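Side-chain contacts in alpha-galactosidase (Lactobacillus brevis, PDB 3MI6), which probably hydrolyses terminal, non-reducing alpha-D-galactose residues from alpha-galactosides, as a member of glycosyl hydrolase family 36: residues D[202-207]-D[532-537]; D[226-231]-D[481-486]; D[593-598]-D[667-672]; D[715-720]-D[728-733]. All coordinates share one frame; numbering follows the deposited sequence.

Contact 1. Residues D[202-207]-D[532-537]; sequences RERHLY and GRFDLG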
# COMPACT_ATOMS: atom_id res chain seq x y z
N ARG D 202 10.22 -4.20 -25.48
CA ARG D 202 9.40 -3.66 -24.39
C ARG D 202 10.14 -2.59 -23.58
O ARG D 202 10.19 -2.65 -22.36
CB ARG D 202 8.86 -4.77 -23.47
CG ARG D 202 9.66 -6.04 -23.49
CD ARG D 202 9.09 -7.10 -22.54
NE ARG D 202 9.63 -6.89 -21.20
CZ ARG D 202 10.35 -7.76 -20.50
NH1 ARG D 202 10.62 -8.97 -20.97
NH2 ARG D 202 10.77 -7.42 -19.29
N GLU D 203 10.69 -1.59 -24.26
CA GLU D 203 11.48 -0.56 -23.59
C GLU D 203 10.69 0.35 -22.64
O GLU D 203 9.52 0.67 -22.86
CB GLU D 203 12.21 0.31 -24.62
CG GLU D 203 13.21 -0.42 -25.51
CD GLU D 203 12.57 -1.05 -26.74
OE1 GLU D 203 11.46 -1.59 -26.62
OE2 GLU D 203 13.21 -1.00 -27.82
N ARG D 204 11.37 0.78 -21.58
CA ARG D 204 10.95 1.95 -20.83
C ARG D 204 9.58 1.91 -20.16
O ARG D 204 8.93 2.94 -20.07
CB ARG D 204 11.09 3.21 -21.71
CG ARG D 204 12.54 3.63 -21.89
CD ARG D 204 12.71 4.88 -22.73
NE ARG D 204 12.29 4.64 -24.11
CZ ARG D 204 12.96 3.87 -24.97
NH1 ARG D 204 14.08 3.25 -24.58
NH2 ARG D 204 12.51 3.71 -26.21
N HIS D 205 9.16 0.77 -19.64
CA HIS D 205 7.99 0.76 -18.74
C HIS D 205 8.35 1.54 -17.47
O HIS D 205 9.49 1.48 -17.00
CB HIS D 205 7.55 -0.66 -18.39
CG HIS D 205 6.99 -1.43 -19.54
ND1 HIS D 205 6.06 -2.44 -19.39
CD2 HIS D 205 7.21 -1.32 -20.88
CE1 HIS D 205 5.74 -2.93 -20.57
NE2 HIS D 205 6.42 -2.27 -21.50
N LEU D 206 7.37 2.24 -16.89
CA LEU D 206 7.59 3.07 -15.71
C LEU D 206 7.52 2.27 -14.39
O LEU D 206 6.63 1.45 -14.20
CB LEU D 206 6.58 4.21 -15.72
CG LEU D 206 6.70 5.33 -14.69
CD1 LEU D 206 6.02 6.55 -15.26
CD2 LEU D 206 6.09 4.99 -13.32
N TYR D 207 8.48 2.49 -13.50
CA TYR D 207 8.48 1.84 -12.20
C TYR D 207 8.60 2.93 -11.15
O TYR D 207 9.35 3.89 -11.33
CB TYR D 207 9.60 0.82 -12.05
CG TYR D 207 9.41 -0.39 -12.90
CD1 TYR D 207 8.72 -1.50 -12.41
CD2 TYR D 207 9.90 -0.44 -14.20
CE1 TYR D 207 8.52 -2.63 -13.21
CE2 TYR D 207 9.70 -1.58 -15.00
CZ TYR D 207 9.02 -2.67 -14.49
OH TYR D 207 8.82 -3.79 -15.27
N GLY D 532 17.44 0.83 -28.06
CA GLY D 532 18.57 0.46 -27.23
C GLY D 532 19.58 1.58 -27.02
O GLY D 532 20.54 1.42 -26.28
N ARG D 533 19.38 2.71 -27.69
CA ARG D 533 20.22 3.88 -27.44
C ARG D 533 19.39 5.15 -27.37
O ARG D 533 19.89 6.23 -27.61
CB ARG D 533 21.30 4.02 -28.51
CG ARG D 533 22.62 3.43 -28.11
CD ARG D 533 23.75 4.29 -28.57
NE ARG D 533 23.90 4.30 -30.03
CZ ARG D 533 24.89 3.69 -30.69
NH1 ARG D 533 25.82 3.01 -30.02
NH2 ARG D 533 24.94 3.77 -32.01
N PHE D 534 18.12 5.01 -27.01
CA PHE D 534 17.19 6.11 -27.06
C PHE D 534 17.55 7.18 -26.03
O PHE D 534 17.01 7.17 -24.91
CB PHE D 534 15.79 5.58 -26.79
CG PHE D 534 14.70 6.50 -27.22
CD1 PHE D 534 14.33 7.56 -26.44
CD2 PHE D 534 14.06 6.30 -28.44
CE1 PHE D 534 13.34 8.40 -26.85
CE2 PHE D 534 13.06 7.14 -28.86
CZ PHE D 534 12.69 8.19 -28.07
N ASP D 535 18.44 8.11 -26.40
CA ASP D 535 18.93 9.07 -25.42
C ASP D 535 19.32 10.44 -25.97
O ASP D 535 19.49 10.62 -27.15
CB ASP D 535 20.09 8.47 -24.64
CG ASP D 535 21.27 8.14 -25.52
OD1 ASP D 535 21.54 8.90 -26.48
OD2 ASP D 535 21.94 7.13 -25.23
N LEU D 536 19.45 11.41 -25.07
CA LEU D 536 19.71 12.79 -25.48
C LEU D 536 20.99 12.89 -26.31
O LEU D 536 21.12 13.75 -27.17
CB LEU D 536 19.74 13.73 -24.26
CG LEU D 536 18.46 13.80 -23.38
CD1 LEU D 536 18.74 14.51 -22.08
CD2 LEU D 536 17.27 14.43 -24.06
N GLY D 537 21.92 11.97 -26.07
CA GLY D 537 23.19 12.01 -26.76
C GLY D 537 22.99 11.91 -28.25
O GLY D 537 23.69 12.56 -29.02
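The guanidinium of R204 is held by hydrogen bonds from NE to T563 OG1 and from NH1 to G531 O, while one of its flat faces lies against F534. The stacking evidence is direct: guanidinium and ring centres are 4.5 Å apart and the planes differ by 17°. The arrangement is nevertheless off-centre, because R204 CZ stands 33° from the ring normal. The overlap therefore falls on the root of the aromatic side chain, with R204 NH1 3.6 Å from F534 CB and R204 NH2 3.7 Å from F534 CG. On the opposite face of the guanidinium E203 CB rides 3.3 Å above the plane, so the flat group is sandwiched between two carbons. F534 is the centre of an inverse gamma turn, and its chi1 of -162°, which turns CG away from the backbone N, brings CB and CG against the guanidinium; Y567 meets its ring edge-to-face. Next along, D535 N-caps helix 536-539 by accepting from the backbone N of M538. This off-centre cation-pi stack joins the chain leading into strand 205-210 of the N-terminal beta domain to the loop after strand 523-526 of the beta/alpha barrel, the interdomain seam of this family 36 fold.

Contact 2. Residues D[226-231]-D[481-486]; sequences SHQQNP and NRYATE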
# COMPACT_ATOMS: atom_id res chain seq x y z
N SER D 226 20.96 1.57 -22.28
CA SER D 226 20.46 0.30 -22.81
C SER D 226 19.00 0.29 -23.31
O SER D 226 18.31 1.29 -23.31
CB SER D 226 20.70 -0.80 -21.77
OG SER D 226 20.38 -0.33 -20.47
N HIS D 227 18.56 -0.87 -23.80
CA HIS D 227 17.15 -1.22 -23.81
C HIS D 227 16.70 -1.34 -22.35
O HIS D 227 15.59 -1.00 -22.00
CB HIS D 227 16.90 -2.58 -24.50
CG HIS D 227 17.19 -2.60 -25.97
ND1 HIS D 227 18.40 -3.03 -26.49
CD2 HIS D 227 16.43 -2.25 -27.04
CE1 HIS D 227 18.38 -2.93 -27.80
NE2 HIS D 227 17.19 -2.47 -28.17
N GLN D 228 17.60 -1.82 -21.50
CA GLN D 228 17.25 -2.26 -20.16
C GLN D 228 16.91 -1.13 -19.19
O GLN D 228 15.94 -1.22 -18.46
CB GLN D 228 18.38 -3.12 -19.59
CG GLN D 228 18.56 -4.48 -20.29
CD GLN D 228 19.01 -4.34 -21.73
OE1 GLN D 228 18.61 -5.13 -22.60
NE2 GLN D 228 19.83 -3.34 -22.01
N GLN D 229 17.73 -0.08 -19.18
CA GLN D 229 17.53 1.07 -18.29
C GLN D 229 17.83 2.34 -19.06
O GLN D 229 18.85 2.43 -19.73
CB GLN D 229 18.48 1.01 -17.09
CG GLN D 229 18.48 -0.30 -16.32
CD GLN D 229 17.25 -0.49 -15.44
OE1 GLN D 229 16.37 0.38 -15.38
NE2 GLN D 229 17.20 -1.62 -14.73
N ASN D 230 16.94 3.33 -18.97
CA ASN D 230 17.18 4.62 -19.59
C ASN D 230 17.80 5.61 -18.62
O ASN D 230 17.53 5.54 -17.42
CB ASN D 230 15.88 5.22 -20.12
CG ASN D 230 16.13 6.39 -21.02
OD1 ASN D 230 16.23 6.22 -22.24
ND2 ASN D 230 16.28 7.57 -20.45
N PRO D 231 18.63 6.54 -19.13
CA PRO D 231 19.32 7.54 -18.29
C PRO D 231 18.38 8.51 -17.59
O PRO D 231 18.80 9.14 -16.63
CB PRO D 231 20.19 8.30 -19.30
CG PRO D 231 20.41 7.33 -20.42
CD PRO D 231 19.13 6.55 -20.52
N ASN D 481 22.99 -3.36 -33.60
CA ASN D 481 22.22 -4.55 -33.22
C ASN D 481 22.85 -5.60 -32.29
O ASN D 481 22.32 -6.69 -32.14
CB ASN D 481 21.71 -5.26 -34.47
CG ASN D 481 20.57 -4.52 -35.14
OD1 ASN D 481 20.60 -4.23 -36.34
ND2 ASN D 481 19.55 -4.19 -34.35
N ARG D 482 23.98 -5.30 -31.67
CA ARG D 482 24.45 -6.17 -30.60
C ARG D 482 25.20 -5.40 -29.54
O ARG D 482 25.52 -4.24 -29.73
CB ARG D 482 25.35 -7.28 -31.15
CG ARG D 482 26.69 -6.80 -31.61
CD ARG D 482 27.67 -7.91 -31.59
NE ARG D 482 28.15 -8.17 -30.24
CZ ARG D 482 28.99 -9.16 -29.94
NH1 ARG D 482 29.42 -9.97 -30.90
NH2 ARG D 482 29.40 -9.34 -28.69
N TYR D 483 25.47 -6.04 -28.41
CA TYR D 483 26.25 -5.42 -27.34
C TYR D 483 27.70 -5.94 -27.34
O TYR D 483 27.93 -7.14 -27.49
CB TYR D 483 25.57 -5.63 -25.97
CG TYR D 483 24.26 -4.89 -25.85
CD1 TYR D 483 24.20 -3.52 -26.08
CD2 TYR D 483 23.08 -5.56 -25.49
CE1 TYR D 483 23.00 -2.82 -25.96
CE2 TYR D 483 21.88 -4.88 -25.38
CZ TYR D 483 21.84 -3.50 -25.62
OH TYR D 483 20.65 -2.80 -25.51
N ALA D 484 28.67 -5.05 -27.20
CA ALA D 484 30.06 -5.49 -27.24
C ALA D 484 30.38 -6.47 -26.11
O ALA D 484 29.73 -6.50 -25.06
CB ALA D 484 31.05 -4.31 -27.26
N THR D 485 31.41 -7.27 -26.35
CA THR D 485 31.74 -8.42 -25.54
C THR D 485 33.28 -8.58 -25.63
O THR D 485 33.90 -8.12 -26.62
CB THR D 485 30.93 -9.64 -26.06
OG1 THR D 485 30.16 -10.20 -24.99
CG2 THR D 485 31.79 -10.70 -26.67
N GLU D 486 33.90 -9.17 -24.61
CA GLU D 486 35.37 -9.28 -24.57
C GLU D 486 36.08 -8.00 -24.97
O GLU D 486 36.82 -7.99 -25.93
CB GLU D 486 35.87 -10.38 -25.49
CG GLU D 486 35.46 -11.76 -25.07
CD GLU D 486 34.35 -12.30 -25.92
OE1 GLU D 486 34.10 -11.71 -26.99
OE2 GLU D 486 33.72 -13.30 -25.51
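Beside the predicted galactose-binding pocket, the loop that follows barrel strand 475-478 sends Y483 to H227, which lies in a loop of the N-terminal domain. Y483 OH is approached twice by that residue: H227 ND1 is modelled 2.5 Å from Y483 OH, a hydrogen bond too short for its exact length to be trusted, with either atom possibly the donor, and H227 N gives a weak bond of 3.3 Å to Y483 OH. With CG of H227 beside its backbone N (chi1 -67°), both nitrogens can reach one oxygen. The hydroxyl sits at the imidazole edge, near its plane; the rings meet rim to rim, planes 74° apart. S226 OG accepts from Q229 N at 3.0 Å, an ST motif in the loop that presents H227. An alanine in place of H227 lacks the imidazole, and would probably leave Y483 OH and S529 O without that partner and W200, a predicted substrate-binding residue, without its edge-to-face neighbour. At the backbone of Y483, R482 grips the carbonyl O side-on, NE and NH2 each 2.9 Å from Y483 O, NH2 tilted 19° from the carbonyl plane and NE well above it. Y483 also packs on A57 of a neighbouring subunit.

Contact 3. Residues D[593-598]-D[667-672]; sequences RGAVAF and ARYQLL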
# COMPACT_ATOMS: atom_id res chain seq x y z
N ARG D 593 -3.74 0.61 -34.70
CA ARG D 593 -2.33 0.70 -35.11
C ARG D 593 -2.02 2.09 -35.66
O ARG D 593 -1.00 2.69 -35.32
CB ARG D 593 -1.94 -0.37 -36.14
CG ARG D 593 -2.37 -1.75 -35.76
CD ARG D 593 -1.66 -2.84 -36.52
NE ARG D 593 -1.86 -2.83 -37.98
CZ ARG D 593 -2.85 -3.42 -38.63
NH1 ARG D 593 -3.81 -4.06 -37.98
NH2 ARG D 593 -2.90 -3.36 -39.96
N GLY D 594 -2.91 2.60 -36.51
CA GLY D 594 -2.78 3.95 -37.02
C GLY D 594 -2.77 4.98 -35.91
O GLY D 594 -1.91 5.87 -35.89
N ALA D 595 -3.71 4.84 -34.97
CA ALA D 595 -3.99 5.86 -33.95
C ALA D 595 -2.95 5.96 -32.83
O ALA D 595 -2.78 7.01 -32.24
CB ALA D 595 -5.39 5.66 -33.36
N VAL D 596 -2.27 4.86 -32.52
CA VAL D 596 -1.11 4.90 -31.64
C VAL D 596 0.11 5.51 -32.36
O VAL D 596 0.95 6.14 -31.75
CB VAL D 596 -0.74 3.48 -31.12
CG1 VAL D 596 0.45 3.53 -30.19
CG2 VAL D 596 -1.92 2.85 -30.40
N ALA D 597 0.21 5.34 -33.67
CA ALA D 597 1.38 5.84 -34.40
C ALA D 597 1.31 7.33 -34.77
O ALA D 597 2.34 7.94 -35.05
CB ALA D 597 1.67 4.98 -35.64
N PHE D 598 0.12 7.92 -34.76
CA PHE D 598 0.03 9.35 -35.02
C PHE D 598 0.81 10.14 -33.97
O PHE D 598 1.35 11.19 -34.28
CB PHE D 598 -1.40 9.86 -35.01
CG PHE D 598 -2.27 9.26 -36.06
CD1 PHE D 598 -1.75 8.87 -37.27
CD2 PHE D 598 -3.63 9.11 -35.83
CE1 PHE D 598 -2.55 8.32 -38.22
CE2 PHE D 598 -4.44 8.57 -36.79
CZ PHE D 598 -3.91 8.17 -37.98
N ALA D 667 -6.86 11.07 -27.41
CA ALA D 667 -7.08 9.69 -27.80
C ALA D 667 -7.20 8.87 -26.56
O ALA D 667 -6.43 9.07 -25.63
CB ALA D 667 -5.93 9.20 -28.65
N ARG D 668 -8.19 7.99 -26.53
CA ARG D 668 -8.37 7.02 -25.47
C ARG D 668 -8.29 5.62 -26.08
O ARG D 668 -9.00 5.31 -27.04
CB ARG D 668 -9.73 7.22 -24.82
CG ARG D 668 -10.02 6.38 -23.63
CD ARG D 668 -11.39 6.75 -23.10
NE ARG D 668 -11.74 6.06 -21.87
CZ ARG D 668 -12.44 4.93 -21.82
NH1 ARG D 668 -12.88 4.36 -22.93
NH2 ARG D 668 -12.70 4.36 -20.65
N TYR D 669 -7.42 4.79 -25.54
CA TYR D 669 -7.29 3.41 -25.99
C TYR D 669 -7.66 2.50 -24.84
O TYR D 669 -7.16 2.65 -23.74
CB TYR D 669 -5.84 3.13 -26.42
CG TYR D 669 -5.21 4.21 -27.27
CD1 TYR D 669 -5.20 4.10 -28.64
CD2 TYR D 669 -4.67 5.36 -26.71
CE1 TYR D 669 -4.66 5.08 -29.43
CE2 TYR D 669 -4.12 6.35 -27.49
CZ TYR D 669 -4.11 6.20 -28.85
OH TYR D 669 -3.57 7.17 -29.67
N GLN D 670 -8.54 1.54 -25.09
CA GLN D 670 -8.83 0.54 -24.08
C GLN D 670 -8.30 -0.78 -24.60
O GLN D 670 -8.53 -1.12 -25.78
CB GLN D 670 -10.33 0.46 -23.81
CG GLN D 670 -10.70 -0.44 -22.64
CD GLN D 670 -12.23 -0.54 -22.44
OE1 GLN D 670 -12.96 -0.94 -23.35
NE2 GLN D 670 -12.70 -0.16 -21.23
N LEU D 671 -7.59 -1.51 -23.75
CA LEU D 671 -7.02 -2.77 -24.21
C LEU D 671 -8.06 -3.90 -24.28
O LEU D 671 -8.18 -4.59 -25.31
CB LEU D 671 -5.83 -3.17 -23.36
CG LEU D 671 -4.64 -2.21 -23.34
CD1 LEU D 671 -3.53 -2.75 -22.43
CD2 LEU D 671 -4.10 -1.98 -24.74
N LEU D 672 -8.82 -4.08 -23.21
CA LEU D 672 -9.74 -5.20 -23.13
C LEU D 672 -11.12 -4.61 -22.98
O LEU D 672 -11.33 -3.72 -22.17
CB LEU D 672 -9.41 -6.05 -21.90
CG LEU D 672 -8.65 -7.37 -22.13
CD1 LEU D 672 -7.70 -7.30 -23.33
CD2 LEU D 672 -7.93 -7.81 -20.87
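Y669 has CG anti to its carbonyl carbon and beside its backbone N (chi1 -45°), which carries the ring from strand 663-670 toward helix 590-597, where V596 holds CG2 anti to the carbonyl carbon and CG1 anti to N (chi1 -179°). CG2 is accordingly the branch that meets the ring, V596 CG2 lying 3.7 Å from Y669 CE1 and 3.9 Å from Y669 CD1, in an oblique approach. A595 adds its methyl at the same ring atom, with A595 CB 4.0 Å from Y669 CE1. Beyond the ring, Y669 OH donates to A595 O at 2.7 Å; the acceptor lies in the ring plane, though the modelled place of the hydroxyl is less sure than that of the ring. L557 of helix 553-566 and T729 of the adjoining strand also touch Y669, and W654 meets it edge-to-face. A phenylalanine in place of Y669 lacks the hydroxyl and is likely to leave A595 O without that donor. The contact couples the C-terminal beta domain to a helix of the catalytic barrel with mixed chemistry: one aromatic residue supplies apolar contact through its ring carbons and, if the hydroxyl is placed correctly, a polar link to a helix carbonyl within a buried interface.

Contact 4. Residues D[715-720]-D[728-733]; sequences PTILAD and YTQLFV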
# COMPACT_ATOMS: atom_id res chain seq x y z
N PRO D 715 -19.62 7.35 -25.62
CA PRO D 715 -20.31 6.11 -25.99
C PRO D 715 -19.56 4.87 -25.55
O PRO D 715 -18.35 4.73 -25.79
CB PRO D 715 -20.31 6.16 -27.52
CG PRO D 715 -20.40 7.61 -27.82
CD PRO D 715 -19.67 8.34 -26.71
N THR D 716 -20.29 3.96 -24.92
CA THR D 716 -19.77 2.64 -24.61
C THR D 716 -19.33 1.90 -25.89
O THR D 716 -19.88 2.11 -26.97
CB THR D 716 -20.84 1.84 -23.84
OG1 THR D 716 -21.31 2.62 -22.74
CG2 THR D 716 -20.26 0.56 -23.32
N ILE D 717 -18.31 1.06 -25.75
CA ILE D 717 -17.88 0.20 -26.83
C ILE D 717 -18.72 -1.08 -26.87
O ILE D 717 -18.65 -1.92 -25.97
CB ILE D 717 -16.39 -0.13 -26.70
CG1 ILE D 717 -15.58 1.17 -26.63
CG2 ILE D 717 -15.92 -1.00 -27.85
CD1 ILE D 717 -14.46 1.13 -25.62
N LEU D 718 -19.53 -1.21 -27.92
CA LEU D 718 -20.52 -2.29 -28.02
C LEU D 718 -20.13 -3.41 -28.96
O LEU D 718 -19.39 -3.19 -29.92
CB LEU D 718 -21.87 -1.73 -28.47
CG LEU D 718 -22.57 -0.85 -27.45
CD1 LEU D 718 -23.95 -0.51 -27.95
CD2 LEU D 718 -22.63 -1.57 -26.11
N ALA D 719 -20.65 -4.60 -28.70
CA ALA D 719 -20.49 -5.72 -29.62
C ALA D 719 -21.35 -5.49 -30.88
O ALA D 719 -22.50 -5.04 -30.78
CB ALA D 719 -20.86 -7.01 -28.92
N ASP D 720 -20.79 -5.79 -32.06
CA ASP D 720 -21.52 -5.65 -33.33
C ASP D 720 -21.54 -6.93 -34.20
O ASP D 720 -22.03 -6.92 -35.32
CB ASP D 720 -21.00 -4.45 -34.14
CG ASP D 720 -19.59 -4.67 -34.72
OD1 ASP D 720 -19.01 -5.77 -34.57
OD2 ASP D 720 -19.07 -3.72 -35.33
N TYR D 728 -9.23 -0.94 -28.48
CA TYR D 728 -10.17 -0.02 -29.12
C TYR D 728 -9.68 1.39 -28.94
O TYR D 728 -9.12 1.72 -27.89
CB TYR D 728 -11.57 -0.14 -28.50
CG TYR D 728 -12.67 0.38 -29.38
CD1 TYR D 728 -13.31 -0.45 -30.30
CD2 TYR D 728 -13.09 1.70 -29.31
CE1 TYR D 728 -14.34 0.01 -31.12
CE2 TYR D 728 -14.11 2.18 -30.12
CZ TYR D 728 -14.73 1.33 -31.02
OH TYR D 728 -15.75 1.79 -31.84
N THR D 729 -9.91 2.21 -29.95
CA THR D 729 -9.50 3.59 -29.90
C THR D 729 -10.64 4.56 -30.12
O THR D 729 -11.43 4.41 -31.03
CB THR D 729 -8.46 3.89 -30.97
OG1 THR D 729 -7.41 2.92 -30.89
CG2 THR D 729 -7.92 5.30 -30.77
N GLN D 730 -10.70 5.56 -29.26
CA GLN D 730 -11.58 6.70 -29.43
C GLN D 730 -10.74 7.96 -29.60
O GLN D 730 -9.96 8.33 -28.72
CB GLN D 730 -12.52 6.79 -28.24
CG GLN D 730 -13.47 5.62 -28.13
CD GLN D 730 -13.80 5.24 -26.70
OE1 GLN D 730 -12.94 5.18 -25.82
NE2 GLN D 730 -15.07 4.95 -26.46
N LEU D 731 -10.90 8.61 -30.75
CA LEU D 731 -10.17 9.81 -31.11
C LEU D 731 -11.09 11.02 -30.97
O LEU D 731 -12.28 10.94 -31.24
CB LEU D 731 -9.74 9.70 -32.56
CG LEU D 731 -8.32 9.99 -33.00
CD1 LEU D 731 -7.29 9.22 -32.17
CD2 LEU D 731 -8.22 9.64 -34.46
N PHE D 732 -10.52 12.15 -30.56
CA PHE D 732 -11.26 13.36 -30.29
C PHE D 732 -10.56 14.59 -30.88
O PHE D 732 -9.61 15.11 -30.29
CB PHE D 732 -11.37 13.55 -28.78
CG PHE D 732 -12.10 12.44 -28.09
CD1 PHE D 732 -13.48 12.40 -28.08
CD2 PHE D 732 -11.40 11.46 -27.40
CE1 PHE D 732 -14.15 11.38 -27.43
CE2 PHE D 732 -12.08 10.44 -26.74
CZ PHE D 732 -13.44 10.40 -26.76
N VAL D 733 -11.01 15.04 -32.04
CA VAL D 733 -10.49 16.26 -32.66
C VAL D 733 -11.20 17.50 -32.11
O VAL D 733 -12.41 17.68 -32.30
CB VAL D 733 -10.68 16.22 -34.17
CG1 VAL D 733 -10.09 17.46 -34.81
CG2 VAL D 733 -10.06 14.96 -34.75
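I717 and Y728 form the tight part of this contact: the CG2 methyl of I717 sits over one face of the Y728 ring, 3.7 Å from the centroid and 15° off the normal, a CH-pi contact displaced somewhat from the ring centre. Both residues contribute by their torsions, since I717 CG2 and Y728 CG are each anti to their own backbone N, and the two side chains slide past each other in opposite directions. The other branch of I717 lies over the same face, toward Y728 CD2, which is 3.7 Å from I717 CG1. Q730, two residues along the strand, closes the patch next to it, Q730 NE2 lying 3.8 Å from I717 CG1.

Toward P715 the fit slackens. P715 O comes to 3.4 Å from Q730 NE2, but at an angle too poor for a hydrogen bond, and the proline ring is solvent-exposed; the firmer polar partner of Q730 is R668, whose NH1 bonds its OE1. T716 and L718 point away from the strand, and T716 OG1 bonds instead to E53 and R55 of a neighbouring subunit. Y728 and Q730 alternate with T729, whose hydroxyl bonds to T592 on the other side. The arrangement is that of an irregular loop packed against side chains on one side of the antiparallel sheet of the C-terminal beta domain, at strand 728-736.

The four contacts form two pairs. Contacts 1 and 2 have centres about 11 Å apart and touch, E203 OE2 lying 3.6 Å from H227 CD2; both join the N-terminal domain to loops of the barrel. Contact 2 lies beside the predicted active site, the H227 side chain about 4 Å from that of W200 and about 6 Å from that of D549, the predicted proton donor. Contact 1 lies farther back, its F534 side chain about 9 Å from that of C527 and R204 about 10 Å from W200. Contacts 3 and 4, centres also about 11 Å apart, share neighbouring strands away from the annotated sites. The centres of contacts 1 and 3 are about 20 Å apart.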